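Local coordinates for tumor necrosis factor-inducible gene 6 protein (Homo sapiens, PDB 2PF5) that binds hyaluronan through its Link module, the part described here, and transfers heavy chains from inter-alpha-inhibitor to hyaluronan during extracellular matrix remodelling, at residues V2-A7 and F44-A49; G10-T15 and E86-Y91; A21-E26 and A90-P95; G55-P60 and G79-R84. One frame throughout, in Å; residues are numbered along the deposited sequence. Where two conformers were deposited one is given.

Contact 1 of 4, residues V2-A7 and F44-A49; sequences VYHREA and FHVCAA
The imidazole of H4 carries the CH-pi part of this contact: V46 CG1 lies over one face, 3.9 Å from the centroid of the H4 ring and only 13° off its normal. Farther along the same ring the methyl of A48 closes in, with A48 CB 3.6 Å from H4 NE2. That nitrogen is spoken for by D89, to whose carboxylate it is hydrogen-bonded, so the rotation of the ring is fixed by a polar bond while V46 covers a face. Packing round F44 makes up the rest. F44, its CG anti to the backbone N (chi1 -174°), reaches across to strand 2-5; F44 CE2 meets V2 CG1 at 3.8 Å, and F44 CZ touches Y3 CA at 3.7 Å. The backbone N of H4 sits at the edge of that phenyl ring. No hydrogen bond joins the two segments directly. The contact lays the loop between helix 33-41 and strand 50-51 against the N-terminal strand of the Link module, an alpha/beta fold related to the C-type lectins.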
loop_
_atom_site.group_PDB
_atom_site.type_symbol
_atom_site.label_atom_id
_atom_site.label_comp_id
_atom_site.label_asym_id
_atom_site.label_seq_id
_atom_site.Cartn_x
_atom_site.Cartn_y
_atom_site.Cartn_z
ATOM N N VAL A 2 2.176 9.887 1.468
ATOM C CA VAL A 2 1.966 8.481 1.149
ATOM C C VAL A 2 2.135 8.288 -0.358
ATOM O O VAL A 2 1.752 9.164 -1.152
ATOM C CB VAL A 2 0.543 8.060 1.604
ATOM C CG1 VAL A 2 0.218 6.583 1.148
ATOM C CG2 VAL A 2 0.411 8.228 3.132
ATOM N N TYR A 3 2.700 7.159 -0.772
ATOM C CA TYR A 3 2.833 6.894 -2.193
ATOM C C TYR A 3 2.819 5.407 -2.500
ATOM O O TYR A 3 3.007 4.588 -1.604
ATOM C CB TYR A 3 4.102 7.559 -2.772
ATOM C CG TYR A 3 5.410 7.055 -2.192
ATOM C CD1 TYR A 3 6.071 5.959 -2.760
ATOM C CD2 TYR A 3 5.996 7.687 -1.082
ATOM C CE1 TYR A 3 7.273 5.503 -2.231
ATOM C CE2 TYR A 3 7.196 7.254 -0.561
ATOM C CZ TYR A 3 7.840 6.165 -1.152
ATOM O OH TYR A 3 9.045 5.713 -0.650
ATOM N N HIS A 4 2.615 5.091 -3.776
ATOM C CA HIS A 4 2.489 3.698 -4.236
ATOM C C HIS A 4 3.803 3.267 -4.877
ATOM O O HIS A 4 4.410 4.037 -5.649
ATOM C CB HIS A 4 1.345 3.617 -5.233
ATOM C CG HIS A 4 1.297 2.355 -6.044
ATOM N ND1 HIS A 4 1.684 2.315 -7.364
ATOM C CD2 HIS A 4 0.847 1.110 -5.744
ATOM C CE1 HIS A 4 1.515 1.088 -7.837
ATOM N NE2 HIS A 4 1.000 0.342 -6.875
ATOM N N ARG A 5 4.214 2.026 -4.622
ATOM C CA ARG A 5 5.425 1.492 -5.256
ATOM C C ARG A 5 5.188 0.054 -5.738
ATOM O O ARG A 5 4.545 -0.745 -5.046
ATOM C CB ARG A 5 6.632 1.546 -4.299
ATOM C CG ARG A 5 7.284 2.927 -4.064
ATOM C CD ARG A 5 8.299 3.348 -5.169
ATOM N NE ARG A 5 8.879 4.684 -4.962
ATOM C CZ ARG A 5 8.304 5.855 -5.257
ATOM N NH1 ARG A 5 7.073 5.938 -5.782
ATOM N NH2 ARG A 5 8.963 6.969 -4.995
ATOM N N GLU A 6 5.695 -0.246 -6.933
ATOM C CA GLU A 6 5.742 -1.615 -7.481
ATOM C C GLU A 6 7.151 -2.168 -7.311
ATOM O O GLU A 6 8.132 -1.388 -7.291
ATOM C CB GLU A 6 5.538 -1.570 -8.987
ATOM C CG GLU A 6 4.163 -1.243 -9.449
ATOM C CD GLU A 6 4.048 -1.413 -10.939
ATOM O OE1 GLU A 6 5.079 -1.464 -11.640
ATOM O OE2 GLU A 6 2.923 -1.500 -11.415
ATOM N N ALA A 7 7.277 -3.503 -7.249
ATOM C CA ALA A 7 8.572 -4.138 -7.540
ATOM C C ALA A 7 9.140 -3.686 -8.899
ATOM O O ALA A 7 8.393 -3.396 -9.838
ATOM C CB ALA A 7 8.466 -5.663 -7.541
ATOM N N PHE A 44 -5.476 11.252 -3.152
ATOM C CA PHE A 44 -4.611 10.126 -3.502
ATOM C C PHE A 44 -5.461 8.940 -3.959
ATOM O O PHE A 44 -6.228 8.387 -3.172
ATOM C CB PHE A 44 -3.774 9.702 -2.301
ATOM C CG PHE A 44 -2.742 8.636 -2.601
ATOM C CD1 PHE A 44 -1.750 8.836 -3.566
ATOM C CD2 PHE A 44 -2.731 7.462 -1.865
ATOM C CE1 PHE A 44 -0.779 7.820 -3.811
ATOM C CE2 PHE A 44 -1.761 6.466 -2.087
ATOM C CZ PHE A 44 -0.806 6.637 -3.060
ATOM N N HIS A 45 -5.313 8.576 -5.231
ATOM C CA HIS A 45 -6.116 7.540 -5.906
ATOM C C HIS A 45 -5.139 6.627 -6.659
ATOM O O HIS A 45 -4.377 7.129 -7.493
ATOM C CB HIS A 45 -7.070 8.255 -6.894
ATOM C CG HIS A 45 -7.974 7.349 -7.680
ATOM N ND1 HIS A 45 -9.333 7.283 -7.460
ATOM C CD2 HIS A 45 -7.720 6.506 -8.711
ATOM C CE1 HIS A 45 -9.874 6.425 -8.305
ATOM N NE2 HIS A 45 -8.915 5.934 -9.070
ATOM N N VAL A 46 -5.155 5.321 -6.382
ATOM C CA VAL A 46 -4.359 4.359 -7.158
ATOM C C VAL A 46 -5.182 3.066 -7.263
ATOM O O VAL A 46 -5.612 2.535 -6.250
ATOM C CB VAL A 46 -2.996 4.008 -6.489
ATOM C CG1 VAL A 46 -2.186 3.109 -7.412
ATOM C CG2 VAL A 46 -2.177 5.258 -6.132
ATOM N N CYS A 47 -5.405 2.583 -8.481
ATOM C CA CYS A 47 -6.163 1.340 -8.636
ATOM C C CYS A 47 -5.205 0.137 -8.637
ATOM O O CYS A 47 -5.016 -0.515 -9.655
ATOM C CB CYS A 47 -7.074 1.368 -9.869
ATOM S SG CYS A 47 -8.320 0.023 -9.801
ATOM N N ALA A 48 -4.595 -0.118 -7.486
ATOM C CA ALA A 48 -3.624 -1.208 -7.330
ATOM C C ALA A 48 -3.515 -1.592 -5.872
ATOM O O ALA A 48 -3.113 -0.774 -5.021
ATOM C CB ALA A 48 -2.236 -0.798 -7.892
ATOM N N ALA A 49 -3.860 -2.843 -5.570
ATOM C CA ALA A 49 -3.816 -3.324 -4.202
ATOM C C ALA A 49 -2.351 -3.346 -3.753
ATOM O O ALA A 49 -1.470 -3.792 -4.510
ATOM C CB ALA A 49 -4.434 -4.739 -4.127
#

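Contact 2 of 4, residues G10-T15 and E86-Y91; sequences GKYKLT and ERWDAY
Y12 meets W88 and D89 along almost the whole length of its side chain. Y12 CB lies 3.4 Å from R87 O; beyond it, with CG anti to the carbonyl carbon (chi1 -62°), the ring turns one face to the indole. Y12 CD1 is 3.8 Å from D89 OD1, CE1 passes near the other carboxylate oxygen, and Y12 CE2 stands 4.0 Å from W88 CZ3. The pair is edge-to-face, the edge of W88 directed at the face of Y12 with the planes at 73°, while K11 CE covers the opposite face. At the tip, OH is hydrogen-bonded to the backbone N of A49. In this Link module the segment ahead of helix 16-25 joins the lead-in to strand 89-93 through a single antiparallel bridge, L14 with W88, a hydrogen-bonded pair. D89 OD1 accepts the backbone N of Y12 at 2.8 Å from above the carboxylate plane, and a water is bound to that oxygen. W88 NE1 donates to E86 OE1 (2.9 Å) in the indole plane, which helps to fix the ring's rotation; E86 OE1 also forms a salt bridge with R81. K13 CG lies over a face of the R87 guanidinium, whose NE and NH1 each bond weakly to K13 O.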
loop_
_atom_site.group_PDB
_atom_site.type_symbol
_atom_site.label_atom_id
_atom_site.label_comp_id
_atom_site.label_asym_id
_atom_site.label_seq_id
_atom_site.Cartn_x
_atom_site.Cartn_y
_atom_site.Cartn_z
ATOM N N GLY A 10 7.633 -5.517 -11.806
ATOM C CA GLY A 10 6.298 -5.103 -12.246
ATOM C C GLY A 10 5.227 -5.205 -11.178
ATOM O O GLY A 10 5.531 -5.323 -9.997
ATOM N N LYS A 11 3.968 -5.188 -11.626
ATOM C CA LYS A 11 2.791 -5.104 -10.771
ATOM C C LYS A 11 2.574 -6.413 -9.989
ATOM O O LYS A 11 2.726 -7.506 -10.559
ATOM C CB LYS A 11 1.558 -4.806 -11.645
ATOM C CG LYS A 11 0.265 -4.627 -10.831
ATOM C CD LYS A 11 -0.927 -4.283 -11.743
ATOM C CE LYS A 11 -2.098 -3.770 -10.903
ATOM N NZ LYS A 11 -3.194 -3.297 -11.805
ATOM N N TYR A 12 2.240 -6.269 -8.712
ATOM C CA TYR A 12 1.906 -7.369 -7.784
ATOM C C TYR A 12 3.024 -8.415 -7.709
ATOM O O TYR A 12 2.837 -9.595 -8.055
ATOM C CB TYR A 12 0.543 -8.021 -8.130
ATOM C CG TYR A 12 -0.684 -7.108 -8.033
ATOM C CD1 TYR A 12 -0.649 -5.873 -7.356
ATOM C CD2 TYR A 12 -1.888 -7.506 -8.581
ATOM C CE1 TYR A 12 -1.788 -5.058 -7.287
ATOM C CE2 TYR A 12 -3.021 -6.715 -8.511
ATOM C CZ TYR A 12 -2.978 -5.505 -7.849
ATOM O OH TYR A 12 -4.136 -4.757 -7.807
ATOM N N LYS A 13 4.199 -7.969 -7.284
ATOM C CA LYS A 13 5.351 -8.842 -7.197
ATOM C C LYS A 13 6.106 -8.689 -5.860
ATOM O O LYS A 13 7.215 -9.204 -5.712
ATOM C CB LYS A 13 6.248 -8.611 -8.428
ATOM C CG LYS A 13 5.874 -9.539 -9.594
ATOM C CD LYS A 13 6.110 -8.901 -10.926
ATOM C CE LYS A 13 5.614 -9.803 -12.061
ATOM N NZ LYS A 13 6.337 -11.113 -12.165
ATOM N N LEU A 14 5.504 -8.006 -4.880
ATOM C CA LEU A 14 6.128 -7.867 -3.562
ATOM C C LEU A 14 5.404 -8.676 -2.496
ATOM O O LEU A 14 4.197 -8.547 -2.328
ATOM C CB LEU A 14 6.191 -6.393 -3.087
ATOM C CG LEU A 14 6.967 -5.426 -3.996
ATOM C CD1 LEU A 14 6.544 -3.993 -3.622
ATOM C CD2 LEU A 14 8.433 -5.600 -3.836
ATOM N N THR A 15 6.158 -9.496 -1.753
ATOM C CA THR A 15 5.621 -10.124 -0.543
ATOM C C THR A 15 5.520 -9.032 0.508
ATOM O O THR A 15 6.052 -7.917 0.309
ATOM C CB THR A 15 6.534 -11.245 -0.008
ATOM O OG1 THR A 15 7.788 -10.661 0.373
ATOM C CG2 THR A 15 6.770 -12.357 -1.083
ATOM N N GLU A 86 1.834 -13.669 -0.246
ATOM C CA GLU A 86 1.059 -13.161 -1.375
ATOM C C GLU A 86 1.847 -12.003 -1.988
ATOM O O GLU A 86 2.591 -11.298 -1.261
ATOM C CB GLU A 86 -0.320 -12.670 -0.926
ATOM C CG GLU A 86 -1.306 -13.823 -0.595
ATOM C CD GLU A 86 -2.661 -13.297 -0.133
ATOM O OE1 GLU A 86 -2.839 -12.041 -0.097
ATOM O OE2 GLU A 86 -3.539 -14.121 0.215
ATOM N N ARG A 87 1.693 -11.781 -3.289
ATOM C CA ARG A 87 2.454 -10.709 -3.981
ATOM C C ARG A 87 1.524 -9.568 -4.439
ATOM O O ARG A 87 0.579 -9.770 -5.199
ATOM C CB ARG A 87 3.275 -11.271 -5.156
ATOM C CG ARG A 87 4.310 -12.308 -4.718
ATOM C CD ARG A 87 4.852 -13.027 -5.919
ATOM N NE ARG A 87 6.089 -12.376 -6.315
ATOM C CZ ARG A 87 6.733 -12.571 -7.462
ATOM N NH1 ARG A 87 7.865 -11.918 -7.667
ATOM N NH2 ARG A 87 6.254 -13.383 -8.405
ATOM N N TRP A 88 1.805 -8.370 -3.936
ATOM C CA TRP A 88 0.971 -7.203 -4.186
ATOM C C TRP A 88 1.929 -6.033 -4.430
ATOM O O TRP A 88 3.133 -6.221 -4.554
ATOM C CB TRP A 88 0.090 -6.914 -2.966
ATOM C CG TRP A 88 -0.963 -8.016 -2.639
ATOM C CD1 TRP A 88 -0.942 -8.897 -1.584
ATOM C CD2 TRP A 88 -2.149 -8.318 -3.388
ATOM N NE1 TRP A 88 -2.069 -9.708 -1.607
ATOM C CE2 TRP A 88 -2.821 -9.379 -2.707
ATOM C CE3 TRP A 88 -2.726 -7.787 -4.552
ATOM C CZ2 TRP A 88 -4.042 -9.903 -3.158
ATOM C CZ3 TRP A 88 -3.930 -8.321 -5.016
ATOM C CH2 TRP A 88 -4.585 -9.367 -4.310
ATOM N N ASP A 89 1.405 -4.809 -4.446
ATOM C CA ASP A 89 2.296 -3.666 -4.480
ATOM C C ASP A 89 2.564 -3.213 -3.037
ATOM O O ASP A 89 2.363 -3.984 -2.081
ATOM C CB ASP A 89 1.685 -2.568 -5.378
ATOM C CG ASP A 89 1.710 -2.937 -6.854
ATOM O OD1 ASP A 89 2.497 -3.829 -7.287
ATOM O OD2 ASP A 89 0.936 -2.312 -7.609
ATOM N N ALA A 90 2.989 -1.960 -2.859
ATOM C CA ALA A 90 3.279 -1.423 -1.536
ATOM C C ALA A 90 2.754 0.013 -1.445
ATOM O O ALA A 90 2.836 0.761 -2.410
ATOM C CB ALA A 90 4.784 -1.439 -1.272
ATOM N N TYR A 91 2.223 0.367 -0.279
ATOM C CA TYR A 91 1.905 1.760 0.072
ATOM C C TYR A 91 2.866 2.198 1.155
ATOM O O TYR A 91 2.878 1.630 2.255
ATOM C CB TYR A 91 0.422 1.934 0.494
ATOM C CG TYR A 91 -0.431 1.890 -0.724
ATOM C CD1 TYR A 91 -1.096 0.713 -1.071
ATOM C CD2 TYR A 91 -0.500 2.997 -1.606
ATOM C CE1 TYR A 91 -1.862 0.638 -2.242
ATOM C CE2 TYR A 91 -1.246 2.930 -2.785
ATOM C CZ TYR A 91 -1.930 1.733 -3.089
ATOM O OH TYR A 91 -2.669 1.623 -4.244
HETATM O O HOH W 1 4.789 -4.969 -7.355
HETATM O O HOH W 2 8.402 -11.944 -4.381
#

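Contact 3 of 4, residues A21-E26 and A90-P95; sequences AVCEFE and AYCYNP
C23 and C92 are covalently joined, SG to SG at 2.0 Å, and this disulfide is the tight part of the contact. Its chi3 of -83° is close to the unstrained right angle. Each SG is anti to its own carbonyl carbon, which sends both sulfurs into the gap between helix 16-25 and strand 89-93 and brings the CA atoms of C23 and C92 to 5.3 Å. Beside the bridge, A90 CB packs 4.3 Å from C23 SG, and the carbonyl oxygen of Y91 lies 3.9 Å from that sulfur; these residues are buried. Toward the C-terminal ends of both elements the contact becomes looser, and E26 and N94 are partly exposed, whereas both cysteines are buried. N94 extends its amide to the end of the helix, N94 ND2 standing 3.0 Å from E26 O, but the angle is too poor for a hydrogen bond. The carboxylate of E26 turns to other partners, a salt bridge with R5 and a hydrogen bond with Y3 OH, both on the neighbouring strand 2-5. Segment axes pass 8.3 Å apart at 33°, with the helix running roughly along the strand. A helix riveted by a cystine to the C-terminal strand of the sheet is a feature of the Link module.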
loop_
_atom_site.group_PDB
_atom_site.type_symbol
_atom_site.label_atom_id
_atom_site.label_comp_id
_atom_site.label_asym_id
_atom_site.label_seq_id
_atom_site.Cartn_x
_atom_site.Cartn_y
_atom_site.Cartn_z
ATOM N N ALA A 21 10.517 -3.866 3.280
ATOM C CA ALA A 21 11.893 -3.539 2.924
ATOM C C ALA A 21 12.037 -2.415 1.871
ATOM O O ALA A 21 12.921 -1.547 1.985
ATOM C CB ALA A 21 12.653 -4.863 2.471
ATOM N N VAL A 22 11.157 -2.413 0.867
ATOM C CA VAL A 22 11.181 -1.370 -0.167
ATOM C C VAL A 22 10.861 0.021 0.445
ATOM O O VAL A 22 11.573 1.003 0.191
ATOM C CB VAL A 22 10.177 -1.674 -1.301
ATOM C CG1 VAL A 22 10.020 -0.441 -2.236
ATOM C CG2 VAL A 22 10.675 -2.874 -2.113
ATOM N N CYS A 23 9.831 0.089 1.273
ATOM C CA CYS A 23 9.505 1.391 1.922
ATOM C C CYS A 23 10.665 1.867 2.821
ATOM O O CYS A 23 11.047 3.054 2.809
ATOM C CB CYS A 23 8.151 1.316 2.672
ATOM S SG CYS A 23 6.728 1.029 1.620
ATOM N N GLU A 24 11.275 0.926 3.556
ATOM C CA GLU A 24 12.433 1.229 4.390
ATOM C C GLU A 24 13.633 1.699 3.574
ATOM O O GLU A 24 14.328 2.663 3.927
ATOM C CB GLU A 24 12.825 0.014 5.245
ATOM C CG GLU A 24 11.798 -0.369 6.305
ATOM C CD GLU A 24 12.144 -1.670 7.028
ATOM O OE1 GLU A 24 13.065 -2.401 6.564
ATOM O OE2 GLU A 24 11.490 -1.955 8.059
ATOM N N PHE A 25 13.856 1.014 2.463
ATOM C CA PHE A 25 14.979 1.313 1.593
ATOM C C PHE A 25 14.892 2.760 1.104
ATOM O O PHE A 25 15.923 3.430 0.932
ATOM C CB PHE A 25 14.982 0.349 0.401
ATOM C CG PHE A 25 16.074 0.611 -0.595
ATOM C CD1 PHE A 25 17.411 0.530 -0.233
ATOM C CD2 PHE A 25 15.754 0.856 -1.919
ATOM C CE1 PHE A 25 18.435 0.750 -1.176
ATOM C CE2 PHE A 25 16.766 1.061 -2.873
ATOM C CZ PHE A 25 18.090 1.019 -2.502
ATOM N N GLU A 26 13.668 3.224 0.888
ATOM C CA GLU A 26 13.460 4.556 0.325
ATOM C C GLU A 26 13.349 5.612 1.413
ATOM O O GLU A 26 13.085 6.788 1.113
ATOM C CB GLU A 26 12.228 4.577 -0.603
ATOM C CG GLU A 26 12.529 3.816 -1.915
ATOM C CD GLU A 26 11.445 3.932 -3.003
ATOM O OE1 GLU A 26 10.392 4.561 -2.766
ATOM O OE2 GLU A 26 11.687 3.412 -4.126
ATOM N N ALA A 90 2.989 -1.960 -2.859
ATOM C CA ALA A 90 3.279 -1.423 -1.536
ATOM C C ALA A 90 2.754 0.013 -1.445
ATOM O O ALA A 90 2.836 0.761 -2.410
ATOM C CB ALA A 90 4.784 -1.439 -1.272
ATOM N N TYR A 91 2.223 0.367 -0.279
ATOM C CA TYR A 91 1.905 1.760 0.072
ATOM C C TYR A 91 2.866 2.198 1.155
ATOM O O TYR A 91 2.878 1.630 2.255
ATOM C CB TYR A 91 0.422 1.934 0.494
ATOM C CG TYR A 91 -0.431 1.890 -0.724
ATOM C CD1 TYR A 91 -1.096 0.713 -1.071
ATOM C CD2 TYR A 91 -0.500 2.997 -1.606
ATOM C CE1 TYR A 91 -1.862 0.638 -2.242
ATOM C CE2 TYR A 91 -1.246 2.930 -2.785
ATOM C CZ TYR A 91 -1.930 1.733 -3.089
ATOM O OH TYR A 91 -2.669 1.623 -4.244
ATOM N N CYS A 92 3.714 3.170 0.809
ATOM C CA CYS A 92 4.737 3.682 1.697
ATOM C C CYS A 92 4.345 5.041 2.308
ATOM O O CYS A 92 3.663 5.858 1.679
ATOM C CB CYS A 92 6.035 3.910 0.939
ATOM S SG CYS A 92 6.785 2.464 0.160
ATOM N N TYR A 93 4.860 5.277 3.505
ATOM C CA TYR A 93 4.788 6.587 4.162
ATOM C C TYR A 93 6.201 7.132 4.418
ATOM O O TYR A 93 7.018 6.494 5.102
ATOM C CB TYR A 93 4.000 6.495 5.463
ATOM C CG TYR A 93 3.936 7.850 6.161
ATOM C CD1 TYR A 93 3.324 8.943 5.528
ATOM C CD2 TYR A 93 4.480 8.042 7.417
ATOM C CE1 TYR A 93 3.278 10.209 6.139
ATOM C CE2 TYR A 93 4.427 9.331 8.066
ATOM C CZ TYR A 93 3.798 10.382 7.399
ATOM O OH TYR A 93 3.736 11.638 7.963
ATOM N N ASN A 94 6.498 8.295 3.836
ATOM C CA ASN A 94 7.773 8.981 4.078
ATOM C C ASN A 94 7.463 10.477 4.194
ATOM O O ASN A 94 7.379 11.136 3.167
ATOM C CB ASN A 94 8.724 8.748 2.905
ATOM C CG ASN A 94 10.154 9.111 3.216
ATOM O OD1 ASN A 94 10.440 10.112 3.885
ATOM N ND2 ASN A 94 11.073 8.329 2.689
ATOM N N PRO A 95 7.304 11.012 5.417
ATOM C CA PRO A 95 6.905 12.446 5.568
ATOM C C PRO A 95 7.996 13.478 5.245
ATOM O O PRO A 95 9.177 13.129 5.193
ATOM C CB PRO A 95 6.541 12.540 7.047
ATOM C CG PRO A 95 7.457 11.550 7.705
ATOM C CD PRO A 95 7.484 10.363 6.729
#

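Contact 4 of 4, residues G55-P60 and G79-R84; sequences GRVGYP and GIRLNR
G55 and R81 are joined through the backbone at one end of an antiparallel strand pair, 56-61 with 74-80, in the Link module sheet. R81 N donates to G55 O at 3.2 Å, and V57 N donates to G79 O at 3.1 Å, so two bonds flank R56 and I80, a non-hydrogen-bonded pair. The same two carbonyl oxygens receive CA-H contacts from I80 and R56. On the side of the sheet taken by R56 and I80, the isoleucine runs under the guanidinium: I80 CG1 lies over one face of it, offset toward the rim, and I80 CD1 comes within 3.5 Å of R56 NH2. The arginine chain bends at chi3 (-63°), which turns its planar end back over I80. On the other side V57 CG2 presses on R81 CG at 3.4 Å, the two chains crossing at a slant. R84 covers G55, its guanidinium lying face-on above G55 CA with R84 CZ 4.1 Å from that carbon. A second layer holds these arginines in place. D77 forms a salt bridge with R56 NH1 and also accepts the backbone N of G79, while R81 NE forms a salt bridge with E86 and R81 NH2 a hydrogen bond with Y78 O. R84 is in cation-pi contact with Y16, and R84 NE donates to R81 O at 2.8 Å, with the oxygen in the guanidinium plane.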
loop_
_atom_site.group_PDB
_atom_site.type_symbol
_atom_site.label_atom_id
_atom_site.label_comp_id
_atom_site.label_asym_id
_atom_site.label_seq_id
_atom_site.Cartn_x
_atom_site.Cartn_y
_atom_site.Cartn_z
ATOM N N GLY A 55 0.298 -5.740 7.778
ATOM C CA GLY A 55 -0.024 -6.719 6.766
ATOM C C GLY A 55 -1.404 -6.633 6.139
ATOM O O GLY A 55 -1.866 -7.576 5.542
ATOM N N ARG A 56 -2.063 -5.493 6.273
ATOM C CA ARG A 56 -3.241 -5.201 5.477
ATOM C C ARG A 56 -2.914 -4.994 4.001
ATOM O O ARG A 56 -1.843 -4.537 3.680
ATOM C CB ARG A 56 -3.951 -3.970 6.025
ATOM C CG ARG A 56 -5.388 -3.840 5.585
ATOM C CD ARG A 56 -6.181 -2.782 6.321
ATOM N NE ARG A 56 -6.307 -3.069 7.733
ATOM C CZ ARG A 56 -7.109 -3.984 8.219
ATOM N NH1 ARG A 56 -7.883 -4.670 7.410
ATOM N NH2 ARG A 56 -7.158 -4.195 9.514
ATOM N N VAL A 57 -3.853 -5.309 3.116
ATOM C CA VAL A 57 -3.700 -5.002 1.713
ATOM C C VAL A 57 -4.933 -4.196 1.330
ATOM O O VAL A 57 -6.028 -4.497 1.748
ATOM C CB VAL A 57 -3.584 -6.274 0.869
ATOM C CG1 VAL A 57 -3.692 -5.960 -0.648
ATOM C CG2 VAL A 57 -2.247 -6.982 1.163
ATOM N N GLY A 58 -4.760 -3.163 0.520
ATOM C CA GLY A 58 -5.937 -2.454 0.044
ATOM C C GLY A 58 -5.511 -1.402 -0.957
ATOM O O GLY A 58 -4.363 -1.378 -1.403
ATOM N N TYR A 59 -6.449 -0.540 -1.328
ATOM C CA TYR A 59 -6.077 0.539 -2.269
ATOM C C TYR A 59 -7.072 1.674 -2.201
ATOM O O TYR A 59 -8.247 1.435 -1.953
ATOM C CB TYR A 59 -5.954 0.035 -3.712
ATOM C CG TYR A 59 -7.182 -0.610 -4.321
ATOM C CD1 TYR A 59 -8.059 0.131 -5.126
ATOM C CD2 TYR A 59 -7.429 -1.979 -4.168
ATOM C CE1 TYR A 59 -9.176 -0.464 -5.732
ATOM C CE2 TYR A 59 -8.559 -2.587 -4.777
ATOM C CZ TYR A 59 -9.411 -1.824 -5.550
ATOM O OH TYR A 59 -10.504 -2.405 -6.147
ATOM N N PRO A 60 -6.586 2.917 -2.422
ATOM C CA PRO A 60 -7.468 4.075 -2.267
ATOM C C PRO A 60 -8.237 4.476 -3.524
ATOM O O PRO A 60 -7.630 4.664 -4.603
ATOM C CB PRO A 60 -6.495 5.198 -1.846
ATOM C CG PRO A 60 -5.187 4.857 -2.486
ATOM C CD PRO A 60 -5.176 3.310 -2.684
ATOM N N GLY A 79 -8.145 -6.733 3.633
ATOM C CA GLY A 79 -7.899 -7.285 4.961
ATOM C C GLY A 79 -6.445 -7.557 5.327
ATOM O O GLY A 79 -5.565 -7.510 4.494
ATOM N N ILE A 80 -6.204 -7.886 6.595
ATOM C CA ILE A 80 -4.865 -8.356 6.969
ATOM C C ILE A 80 -4.793 -9.815 6.508
ATOM O O ILE A 80 -5.601 -10.648 6.961
ATOM C CB ILE A 80 -4.632 -8.243 8.466
ATOM C CG1 ILE A 80 -4.592 -6.743 8.875
ATOM C CG2 ILE A 80 -3.312 -8.994 8.870
ATOM C CD1 ILE A 80 -4.745 -6.595 10.374
ATOM N N ARG A 81 -3.847 -10.071 5.609
ATOM C CA ARG A 81 -3.713 -11.326 4.858
ATOM C C ARG A 81 -3.027 -12.374 5.713
ATOM O O ARG A 81 -1.968 -12.128 6.294
ATOM C CB ARG A 81 -2.897 -11.102 3.582
ATOM C CG ARG A 81 -3.380 -9.850 2.706
ATOM C CD ARG A 81 -4.822 -9.995 2.251
ATOM N NE ARG A 81 -5.037 -11.215 1.481
ATOM C CZ ARG A 81 -6.205 -11.839 1.315
ATOM N NH1 ARG A 81 -6.220 -12.963 0.615
ATOM N NH2 ARG A 81 -7.347 -11.396 1.865
ATOM N N LEU A 82 -3.642 -13.549 5.783
ATOM C CA LEU A 82 -3.007 -14.660 6.469
ATOM C C LEU A 82 -1.665 -15.023 5.808
ATOM O O LEU A 82 -0.655 -15.232 6.484
ATOM C CB LEU A 82 -3.954 -15.861 6.511
ATOM C CG LEU A 82 -3.253 -16.940 7.336
ATOM C CD1 LEU A 82 -3.696 -16.933 8.761
ATOM C CD2 LEU A 82 -3.473 -18.246 6.682
ATOM N N ASN A 83 -1.659 -15.097 4.479
ATOM C CA ASN A 83 -0.490 -15.538 3.740
ATOM C C ASN A 83 0.348 -14.317 3.377
ATOM O O ASN A 83 -0.016 -13.574 2.461
ATOM C CB ASN A 83 -0.918 -16.296 2.487
ATOM C CG ASN A 83 0.242 -16.785 1.656
ATOM O OD1 ASN A 83 1.415 -16.584 1.980
ATOM N ND2 ASN A 83 -0.087 -17.394 0.530
ATOM N N ARG A 84 1.436 -14.102 4.119
ATOM C CA ARG A 84 2.337 -12.944 3.856
ATOM C C ARG A 84 3.265 -13.131 2.666
ATOM O O ARG A 84 4.045 -12.231 2.343
ATOM C CB ARG A 84 3.123 -12.531 5.115
ATOM C CG ARG A 84 2.219 -12.165 6.320
ATOM C CD ARG A 84 1.279 -11.015 6.105
ATOM N NE ARG A 84 0.380 -10.863 7.260
ATOM C CZ ARG A 84 0.726 -10.355 8.447
ATOM N NH1 ARG A 84 1.962 -9.894 8.673
ATOM N NH2 ARG A 84 -0.172 -10.318 9.428
#

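Overall arrangement
Strand 89-93 connects the set: contacts 2 and 3 share A90 and Y91, contact 1 reaches the strand through A48 O and the hydroxyl of Y91, and Y91 also packs on strand 56-61 of contact 4. Contact 3 is the buried one and relies on a covalent bridge. Contact 1 lies at the surface and depends on apolar and CH-pi packing, although its centre is only about 6 Å from that of the chain. Contacts 2 and 4, partly buried, combine backbone bonds with aromatic or arginine packing, and a salt bridge joins them. Contact 4 is nested within the chain loops closed by contacts 2 and 3, with its centre about 16 Å from that of contact 3.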